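Local coordinates for protein rhamnonate dehydratase (Gibberella zeae PH-1, PDB 3FXG) that probably dehydrates rhamnonate to its 2-keto-3-deoxy acid, as a magnesium-binding member of the enolase superfamily, at residues 139-144 / 304-309; 297-302 / 328-333. One frame throughout, in Å; residues are numbered along the deposited sequence.

Contact 1. Residues 139-144 / 304-309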
ATOM      1  N   ALA A 139      23.463 -12.438 -34.660  1.00 11.73           N
ATOM      2  CA  ALA A 139      24.058 -13.153 -35.788  1.00 12.25           C
ATOM      3  C   ALA A 139      23.037 -14.154 -36.324  1.00 10.68           C
ATOM      4  O   ALA A 139      22.969 -14.401 -37.526  1.00 11.77           O
ATOM      5  CB  ALA A 139      25.335 -13.876 -35.352  1.00 11.97           C
ATOM      6  N   LEU A 140      22.242 -14.727 -35.427  1.00 10.55           N
ATOM      7  CA  LEU A 140      21.217 -15.678 -35.831  1.00 11.37           C
ATOM      8  C   LEU A 140      20.176 -14.962 -36.682  1.00 11.68           C
ATOM      9  O   LEU A 140      19.763 -15.473 -37.724  1.00 12.71           O
ATOM     10  CB  LEU A 140      20.545 -16.308 -34.604  1.00 12.65           C
ATOM     11  CG  LEU A 140      21.312 -17.419 -33.884  1.00 14.52           C
ATOM     12  CD1 LEU A 140      20.566 -17.817 -32.617  1.00 14.40           C
ATOM     13  CD2 LEU A 140      21.468 -18.626 -34.811  1.00 13.45           C
ATOM     14  N   TRP A 141      19.756 -13.775 -36.248  1.00 10.84           N
ATOM     15  CA  TRP A 141      18.766 -13.023 -37.010  1.00 11.87           C
ATOM     16  C   TRP A 141      19.314 -12.598 -38.366  1.00 11.03           C
ATOM     17  O   TRP A 141      18.591 -12.618 -39.358  1.00 11.47           O
ATOM     18  CB  TRP A 141      18.283 -11.802 -36.223  1.00 13.23           C
ATOM     19  CG  TRP A 141      17.227 -12.160 -35.209  1.00 12.51           C
ATOM     20  CD1 TRP A 141      17.397 -12.332 -33.864  1.00 15.17           C
ATOM     21  CD2 TRP A 141      15.846 -12.424 -35.477  1.00 13.51           C
ATOM     22  NE1 TRP A 141      16.202 -12.685 -33.276  1.00 13.43           N
ATOM     23  CE2 TRP A 141      15.235 -12.749 -34.244  1.00 13.36           C
ATOM     24  CE3 TRP A 141      15.065 -12.418 -36.639  1.00 13.61           C
ATOM     25  CZ2 TRP A 141      13.877 -13.062 -34.141  1.00 13.61           C
ATOM     26  CZ3 TRP A 141      13.713 -12.731 -36.539  1.00 16.45           C
ATOM     27  CH2 TRP A 141      13.134 -13.049 -35.295  1.00 15.56           C
ATOM     28  N   ASP A 142      20.591 -12.224 -38.407  1.00 10.58           N
ATOM     29  CA  ASP A 142      21.225 -11.823 -39.662  1.00 11.90           C
ATOM     30  C   ASP A 142      21.175 -13.020 -40.613  1.00 11.52           C
ATOM     31  O   ASP A 142      20.863 -12.877 -41.794  1.00 12.07           O
ATOM     32  CB  ASP A 142      22.681 -11.403 -39.409  1.00 11.10           C
ATOM     33  CG  ASP A 142      23.347 -10.800 -40.644  1.00 14.42           C
ATOM     34  OD1 ASP A 142      22.803  -9.829 -41.214  1.00 12.94           O
ATOM     35  OD2 ASP A 142      24.428 -11.293 -41.038  1.00 12.47           O
ATOM     36  N   LEU A 143      21.477 -14.201 -40.082  1.00 11.30           N
ATOM     37  CA  LEU A 143      21.457 -15.433 -40.863  1.00 12.12           C
ATOM     38  C   LEU A 143      20.053 -15.735 -41.389  1.00 12.58           C
ATOM     39  O   LEU A 143      19.881 -16.101 -42.554  1.00 13.32           O
ATOM     40  CB  LEU A 143      21.947 -16.604 -40.001  1.00 11.84           C
ATOM     41  CG  LEU A 143      21.796 -18.018 -40.569  1.00 11.79           C
ATOM     42  CD1 LEU A 143      22.618 -18.155 -41.845  1.00 13.38           C
ATOM     43  CD2 LEU A 143      22.248 -19.032 -39.526  1.00 12.47           C
ATOM     44  N   LEU A 144      19.049 -15.584 -40.530  1.00 12.46           N
ATOM     45  CA  LEU A 144      17.671 -15.842 -40.931  1.00 12.63           C
ATOM     46  C   LEU A 144      17.248 -14.923 -42.071  1.00 12.80           C
ATOM     47  O   LEU A 144      16.595 -15.358 -43.022  1.00 13.31           O
ATOM     48  CB  LEU A 144      16.721 -15.666 -39.739  1.00 13.27           C
ATOM     49  CG  LEU A 144      16.842 -16.707 -38.621  1.00 14.73           C
ATOM     50  CD1 LEU A 144      15.883 -16.359 -37.489  1.00 14.44           C
ATOM     51  CD2 LEU A 144      16.535 -18.099 -39.175  1.00 14.54           C
ATOM     52  N   GLY A 304      19.738  -9.544 -26.713  1.00 11.08           N
ATOM     53  CA  GLY A 304      19.564  -9.743 -28.140  1.00 10.96           C
ATOM     54  C   GLY A 304      18.213  -9.269 -28.642  1.00 11.10           C
ATOM     55  O   GLY A 304      17.387  -8.788 -27.867  1.00 11.25           O
ATOM     56  N   LEU A 305      17.984  -9.411 -29.942  1.00  9.88           N
ATOM     57  CA  LEU A 305      16.730  -8.986 -30.544  1.00 10.20           C
ATOM     58  C   LEU A 305      15.555  -9.817 -30.038  1.00 10.63           C
ATOM     59  O   LEU A 305      14.488  -9.283 -29.740  1.00 10.43           O
ATOM     60  CB  LEU A 305      16.826  -9.074 -32.072  1.00 10.36           C
ATOM     61  CG  LEU A 305      15.565  -8.718 -32.865  1.00 12.53           C
ATOM     62  CD1 LEU A 305      15.100  -7.319 -32.491  1.00 12.80           C
ATOM     63  CD2 LEU A 305      15.852  -8.805 -34.357  1.00 11.94           C
ATOM     64  N   THR A 306      15.753 -11.126 -29.937  1.00 10.64           N
ATOM     65  CA  THR A 306      14.702 -12.014 -29.454  1.00 10.64           C
ATOM     66  C   THR A 306      14.172 -11.552 -28.090  1.00 11.80           C
ATOM     67  O   THR A 306      12.964 -11.423 -27.897  1.00 11.93           O
ATOM     68  CB  THR A 306      15.222 -13.459 -29.333  1.00 13.62           C
ATOM     69  OG1 THR A 306      15.703 -13.897 -30.612  1.00 11.42           O
ATOM     70  CG2 THR A 306      14.104 -14.395 -28.869  1.00 13.17           C
ATOM     71  N   GLU A 307      15.074 -11.288 -27.150  1.00 10.83           N
ATOM     72  CA  GLU A 307      14.660 -10.836 -25.822  1.00 12.06           C
ATOM     73  C   GLU A 307      14.118  -9.406 -25.884  1.00 11.40           C
ATOM     74  O   GLU A 307      13.191  -9.057 -25.153  1.00  9.95           O
ATOM     75  CB  GLU A 307      15.834 -10.904 -24.841  1.00 12.26           C
ATOM     76  CG  GLU A 307      15.468 -10.548 -23.394  1.00 12.71           C
ATOM     77  CD  GLU A 307      14.794 -11.688 -22.637  1.00 15.27           C
ATOM     78  OE1 GLU A 307      13.877 -12.331 -23.195  1.00 15.23           O
ATOM     79  OE2 GLU A 307      15.174 -11.936 -21.471  1.00 12.54           O
ATOM     80  N   LEU A 308      14.701  -8.579 -26.752  1.00 11.33           N
ATOM     81  CA  LEU A 308      14.256  -7.195 -26.893  1.00 10.50           C
ATOM     82  C   LEU A 308      12.806  -7.130 -27.360  1.00  9.65           C
ATOM     83  O   LEU A 308      12.050  -6.253 -26.947  1.00 10.19           O
ATOM     84  CB  LEU A 308      15.154  -6.441 -27.880  1.00 10.70           C
ATOM     85  CG  LEU A 308      14.799  -4.972 -28.133  1.00 11.58           C
ATOM     86  CD1 LEU A 308      14.762  -4.194 -26.812  1.00 13.56           C
ATOM     87  CD2 LEU A 308      15.826  -4.368 -29.078  1.00 11.15           C
ATOM     88  N   LEU A 309      12.415  -8.053 -28.233  1.00  9.69           N
ATOM     89  CA  LEU A 309      11.039  -8.087 -28.715  1.00 10.56           C
ATOM     90  C   LEU A 309      10.086  -8.316 -27.539  1.00 10.34           C
ATOM     91  O   LEU A 309       8.993  -7.757 -27.497  1.00 10.58           O
ATOM     92  CB  LEU A 309      10.862  -9.208 -29.746  1.00 10.92           C
ATOM     93  CG  LEU A 309      11.566  -9.001 -31.090  1.00 12.47           C
ATOM     94  CD1 LEU A 309      11.535 -10.293 -31.902  1.00 13.37           C
ATOM     95  CD2 LEU A 309      10.887  -7.871 -31.846  1.00 14.33           C
TER
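With CG of Trp-141 anti to its carbonyl carbon (chi1 -81°) and CG of Leu-305 anti to its backbone nitrogen, the indole and the isobutyl group reach toward each other from two helices and meet at about a right angle. Leu-305 comes down on one face of the indole: its CD2 methyl sits 3.7 Å from the centroid of the five-membered ring of Trp-141, almost straight above it, a CH-pi contact. Leu-305 CB lies above the same face near the CD1-NE1 bond, 3.8 Å from Trp-141 CD1. On the opposite face Leu-144 CD1, one helical turn further along, lies toward the rim, so leucines flank both faces. The rotation of the indole is fixed by a hydrogen bond at the rim. Trp-141 NE1 donates to Thr-306 OG1 over 3.0 Å, with an angle of 159° at the hydrogen and the oxygen close to the ring plane. The same hydroxyl is hydrogen-bonded to OD1 of Asp-137, which precedes Trp-141 by one helical turn, so helix 128-148 grips this oxygen twice. Leu-309 adds a looser apolar touch, CD1 lying 4.3 Å from Trp-141 CZ2. The segment axes stay 11.3 Å apart and run at 96° to each other, a separation bridged by the large side chain of Trp-141. Gly-304 holds the N-cap position, and helix 305-316 thus meets the indole with its first turns. This is a buried junction between the N-terminal capping region and the barrel domain of the enolase fold. Ile-156 also touches Trp-141, Thr-306 packs on Thr-109 and Asn-110 of helix 109-119, Leu-305 and Leu-309 rest on Phe-334 of helix 329-335, and Leu-140 and Leu-143 lie against Ile-71 of strand 66-73.

Contact 2. Residues 297-302 / 328-333; sequences PDVMWL and GPYSYH
Val-299 and Tyr-330 meet where the irregular turn 297-302 passes the first turn of a helix, the closest CA atoms being those of Val-299 and Ser-331 at 6.5 Å, with no hydrogen bond across. The tightest touch is between Val-299 CG1 and Tyr-330 CB, 3.4 Å apart. A chi1 of 69° places CG1 of Val-299 between its own backbone nitrogen and carbonyl carbon and presents that methyl to the base of the tyrosine, while CG2 comes to 4.2 Å from Tyr-330 O. This carbonyl oxygen is buried here without a polar partner. The side chain of Met-300, a selenomethionine, runs at about a right angle to that of Tyr-330: its CG lies 3.9 Å from Tyr-330 CD2, and its selenium 5.1 Å from the ring centroid. The selenium approaches obliquely, 73° from the ring normal, in a Met-aromatic contact. Each backbone is braced from within. Asp-298 OD1 accepts from Met-300 N at 2.8 Å, an Asx turn within the loop that carries the two apolar side chains, while the other carboxylate oxygen, OD2, bonds to His-325 and Tyr-28. Gly-328, at the N-cap with positive phi, offers its carbonyl oxygen to both Ser-331 N and Tyr-332 N and so starts the helix. The far end of Tyr-330 is held as well, its OH bonding to the backbone nitrogen of Thr-82. The turn belongs to the enolase-type barrel, following strand 294-295 and leading into helix 305-316, with the side chain of Met-300 about 13 Å from the bound magnesium. Leu-138 of helix 128-148 touches Val-299, Met-300 and Tyr-330 together, Phe-385 meets the Tyr-330 ring edge-to-face, and Tyr-332 of helix 329-335 packs on Gln-344 and Tyr-346 of strand 344-347.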
ATOM      1  N   PRO A 297      17.115   0.042 -23.659  1.00 13.87           N
ATOM      2  CA  PRO A 297      18.068  -1.067 -23.675  1.00 13.26           C
ATOM      3  C   PRO A 297      19.000  -0.974 -24.875  1.00 13.99           C
ATOM      4  O   PRO A 297      18.668  -0.336 -25.876  1.00 12.59           O
ATOM      5  CB  PRO A 297      17.163  -2.290 -23.767  1.00 13.68           C
ATOM      6  CG  PRO A 297      16.038  -1.793 -24.608  1.00 15.25           C
ATOM      7  CD  PRO A 297      15.762  -0.420 -24.014  1.00 15.53           C
ATOM      8  N   ASP A 298      20.169  -1.596 -24.761  1.00 13.87           N
ATOM      9  CA  ASP A 298      21.119  -1.643 -25.867  1.00 15.09           C
ATOM     10  C   ASP A 298      20.923  -3.058 -26.403  1.00 15.10           C
ATOM     11  O   ASP A 298      21.070  -4.029 -25.661  1.00 14.13           O
ATOM     12  CB  ASP A 298      22.557  -1.453 -25.374  1.00 16.56           C
ATOM     13  CG  ASP A 298      23.560  -1.420 -26.514  1.00 18.62           C
ATOM     14  OD1 ASP A 298      23.660  -2.426 -27.248  1.00 18.03           O
ATOM     15  OD2 ASP A 298      24.244  -0.389 -26.684  1.00 23.35           O
ATOM     16  N   VAL A 299      20.569  -3.174 -27.679  1.00 14.68           N
ATOM     17  CA  VAL A 299      20.306  -4.474 -28.281  1.00 15.58           C
ATOM     18  C   VAL A 299      21.488  -5.432 -28.245  1.00 14.95           C
ATOM     19  O   VAL A 299      21.304  -6.649 -28.256  1.00 14.08           O
ATOM     20  CB  VAL A 299      19.824  -4.325 -29.740  1.00 17.41           C
ATOM     21  CG1 VAL A 299      20.948  -3.821 -30.610  1.00 21.28           C
ATOM     22  CG2 VAL A 299      19.297  -5.658 -30.250  1.00 17.72           C
HETATM   23  N   MSE A 300      22.701  -4.891 -28.205  1.00 14.24           N
HETATM   24  CA  MSE A 300      23.890  -5.732 -28.163  1.00 14.34           C
HETATM   25  C   MSE A 300      24.258  -6.133 -26.739  1.00 14.06           C
HETATM   26  O   MSE A 300      25.189  -6.910 -26.534  1.00 12.85           O
HETATM   27  CB  MSE A 300      25.078  -5.006 -28.807  1.00 18.07           C
HETATM   28  CG  MSE A 300      24.979  -4.844 -30.321  1.00 22.63           C
HETATM   29 SE   MSE A 300      26.438  -3.770 -31.033  1.00 32.72          SE
HETATM   30  CE  MSE A 300      25.747  -2.046 -30.542  1.00 25.54           C
ATOM     31  N   TRP A 301      23.520  -5.622 -25.756  1.00 14.45           N
ATOM     32  CA  TRP A 301      23.831  -5.922 -24.364  1.00 13.73           C
ATOM     33  C   TRP A 301      22.748  -6.638 -23.550  1.00 13.98           C
ATOM     34  O   TRP A 301      23.062  -7.553 -22.784  1.00 11.52           O
ATOM     35  CB  TRP A 301      24.204  -4.635 -23.611  1.00 15.77           C
ATOM     36  CG  TRP A 301      25.261  -3.768 -24.258  1.00 20.59           C
ATOM     37  CD1 TRP A 301      26.109  -4.114 -25.273  1.00 21.42           C
ATOM     38  CD2 TRP A 301      25.600  -2.418 -23.898  1.00 21.87           C
ATOM     39  NE1 TRP A 301      26.955  -3.067 -25.565  1.00 24.07           N
ATOM     40  CE2 TRP A 301      26.665  -2.014 -24.736  1.00 23.47           C
ATOM     41  CE3 TRP A 301      25.107  -1.511 -22.948  1.00 23.53           C
ATOM     42  CZ2 TRP A 301      27.248  -0.741 -24.653  1.00 25.54           C
ATOM     43  CZ3 TRP A 301      25.684  -0.243 -22.865  1.00 24.27           C
ATOM     44  CH2 TRP A 301      26.746   0.127 -23.715  1.00 25.44           C
ATOM     45  N   LEU A 302      21.490  -6.226 -23.715  1.00 13.19           N
ATOM     46  CA  LEU A 302      20.379  -6.776 -22.927  1.00 13.89           C
ATOM     47  C   LEU A 302      20.040  -8.254 -23.081  1.00 13.41           C
ATOM     48  O   LEU A 302      19.417  -8.838 -22.189  1.00 12.82           O
ATOM     49  CB  LEU A 302      19.094  -5.969 -23.166  1.00 14.88           C
ATOM     50  CG  LEU A 302      18.123  -6.533 -24.215  1.00 16.05           C
ATOM     51  CD1 LEU A 302      16.721  -5.984 -23.982  1.00 16.58           C
ATOM     52  CD2 LEU A 302      18.621  -6.200 -25.610  1.00 16.51           C
ATOM     53  N   GLY A 328      23.052   1.095 -33.887  1.00 21.24           N
ATOM     54  CA  GLY A 328      23.049   1.019 -35.341  1.00 18.45           C
ATOM     55  C   GLY A 328      21.922   0.193 -35.951  1.00 17.23           C
ATOM     56  O   GLY A 328      20.817   0.172 -35.414  1.00 15.42           O
ATOM     57  N   PRO A 329      22.166  -0.495 -37.080  1.00 16.53           N
ATOM     58  CA  PRO A 329      21.154  -1.321 -37.754  1.00 16.18           C
ATOM     59  C   PRO A 329      20.424  -2.318 -36.850  1.00 15.49           C
ATOM     60  O   PRO A 329      19.257  -2.635 -37.082  1.00 14.22           O
ATOM     61  CB  PRO A 329      21.955  -2.012 -38.849  1.00 16.58           C
ATOM     62  CG  PRO A 329      22.954  -0.954 -39.222  1.00 19.15           C
ATOM     63  CD  PRO A 329      23.413  -0.458 -37.867  1.00 18.52           C
ATOM     64  N   TYR A 330      21.105  -2.819 -35.827  1.00 15.70           N
ATOM     65  CA  TYR A 330      20.473  -3.767 -34.917  1.00 15.06           C
ATOM     66  C   TYR A 330      19.296  -3.091 -34.223  1.00 16.41           C
ATOM     67  O   TYR A 330      18.318  -3.744 -33.856  1.00 16.74           O
ATOM     68  CB  TYR A 330      21.483  -4.273 -33.887  1.00 13.81           C
ATOM     69  CG  TYR A 330      22.717  -4.861 -34.526  1.00 14.67           C
ATOM     70  CD1 TYR A 330      22.610  -5.777 -35.574  1.00 15.80           C
ATOM     71  CD2 TYR A 330      23.992  -4.483 -34.108  1.00 14.97           C
ATOM     72  CE1 TYR A 330      23.740  -6.297 -36.194  1.00 15.44           C
ATOM     73  CE2 TYR A 330      25.131  -4.999 -34.722  1.00 15.65           C
ATOM     74  CZ  TYR A 330      24.996  -5.903 -35.764  1.00 16.04           C
ATOM     75  OH  TYR A 330      26.111  -6.401 -36.393  1.00 16.19           O
ATOM     76  N   SER A 331      19.395  -1.779 -34.043  1.00 14.65           N
ATOM     77  CA  SER A 331      18.319  -1.029 -33.417  1.00 16.41           C
ATOM     78  C   SER A 331      17.377  -0.449 -34.471  1.00 14.69           C
ATOM     79  O   SER A 331      16.174  -0.347 -34.240  1.00 14.79           O
ATOM     80  CB  SER A 331      18.884   0.087 -32.534  1.00 18.93           C
ATOM     81  OG  SER A 331      19.841   0.861 -33.236  1.00 26.19           O
ATOM     82  N   TYR A 332      17.910  -0.088 -35.637  1.00 14.82           N
ATOM     83  CA  TYR A 332      17.064   0.475 -36.687  1.00 12.69           C
ATOM     84  C   TYR A 332      15.965  -0.499 -37.098  1.00 12.07           C
ATOM     85  O   TYR A 332      14.798  -0.122 -37.201  1.00 11.83           O
ATOM     86  CB  TYR A 332      17.889   0.849 -37.929  1.00 14.07           C
ATOM     87  CG  TYR A 332      19.076   1.741 -37.641  1.00 15.84           C
ATOM     88  CD1 TYR A 332      19.121   2.527 -36.489  1.00 15.42           C
ATOM     89  CD2 TYR A 332      20.162   1.796 -38.518  1.00 17.31           C
ATOM     90  CE1 TYR A 332      20.211   3.340 -36.215  1.00 16.68           C
ATOM     91  CE2 TYR A 332      21.260   2.611 -38.252  1.00 16.80           C
ATOM     92  CZ  TYR A 332      21.275   3.376 -37.098  1.00 17.17           C
ATOM     93  OH  TYR A 332      22.358   4.172 -36.810  1.00 18.89           O
ATOM     94  N   HIS A 333      16.336  -1.754 -37.327  1.00 10.88           N
ATOM     95  CA  HIS A 333      15.360  -2.752 -37.740  1.00 13.13           C
ATOM     96  C   HIS A 333      14.298  -2.976 -36.673  1.00 13.16           C
ATOM     97  O   HIS A 333      13.151  -3.292 -36.983  1.00 11.70           O
ATOM     98  CB  HIS A 333      16.053  -4.075 -38.077  1.00 12.29           C
ATOM     99  CG  HIS A 333      16.679  -4.099 -39.439  1.00 12.72           C
ATOM    100  ND1 HIS A 333      17.819  -3.390 -39.751  1.00 15.64           N
ATOM    101  CD2 HIS A 333      16.327  -4.758 -40.568  1.00 11.42           C
ATOM    102  CE1 HIS A 333      18.146  -3.615 -41.012  1.00 10.45           C
ATOM    103  NE2 HIS A 333      17.256  -4.443 -41.530  1.00 14.95           N
TER

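Both contacts are buried, yet contact 2 lies closer to the middle of the chain, with its centre about 5 Å from the chain centre against about 14 Å for contact 1. Contact 1 joins two helices from different domains and adds a directed hydrogen bond to its apolar packing; contact 2 stays within the barrel domain and crosses by apolar and selenium-aromatic contacts alone. Their centres are about 10 Å apart and they touch through Leu-308, whose CD1 meets Pro-297 CG at 3.5 Å. The turn 297-302 runs into helix 305-316, and helix 128-148 reaches both places, through Trp-141 in one and Leu-138 beside the other.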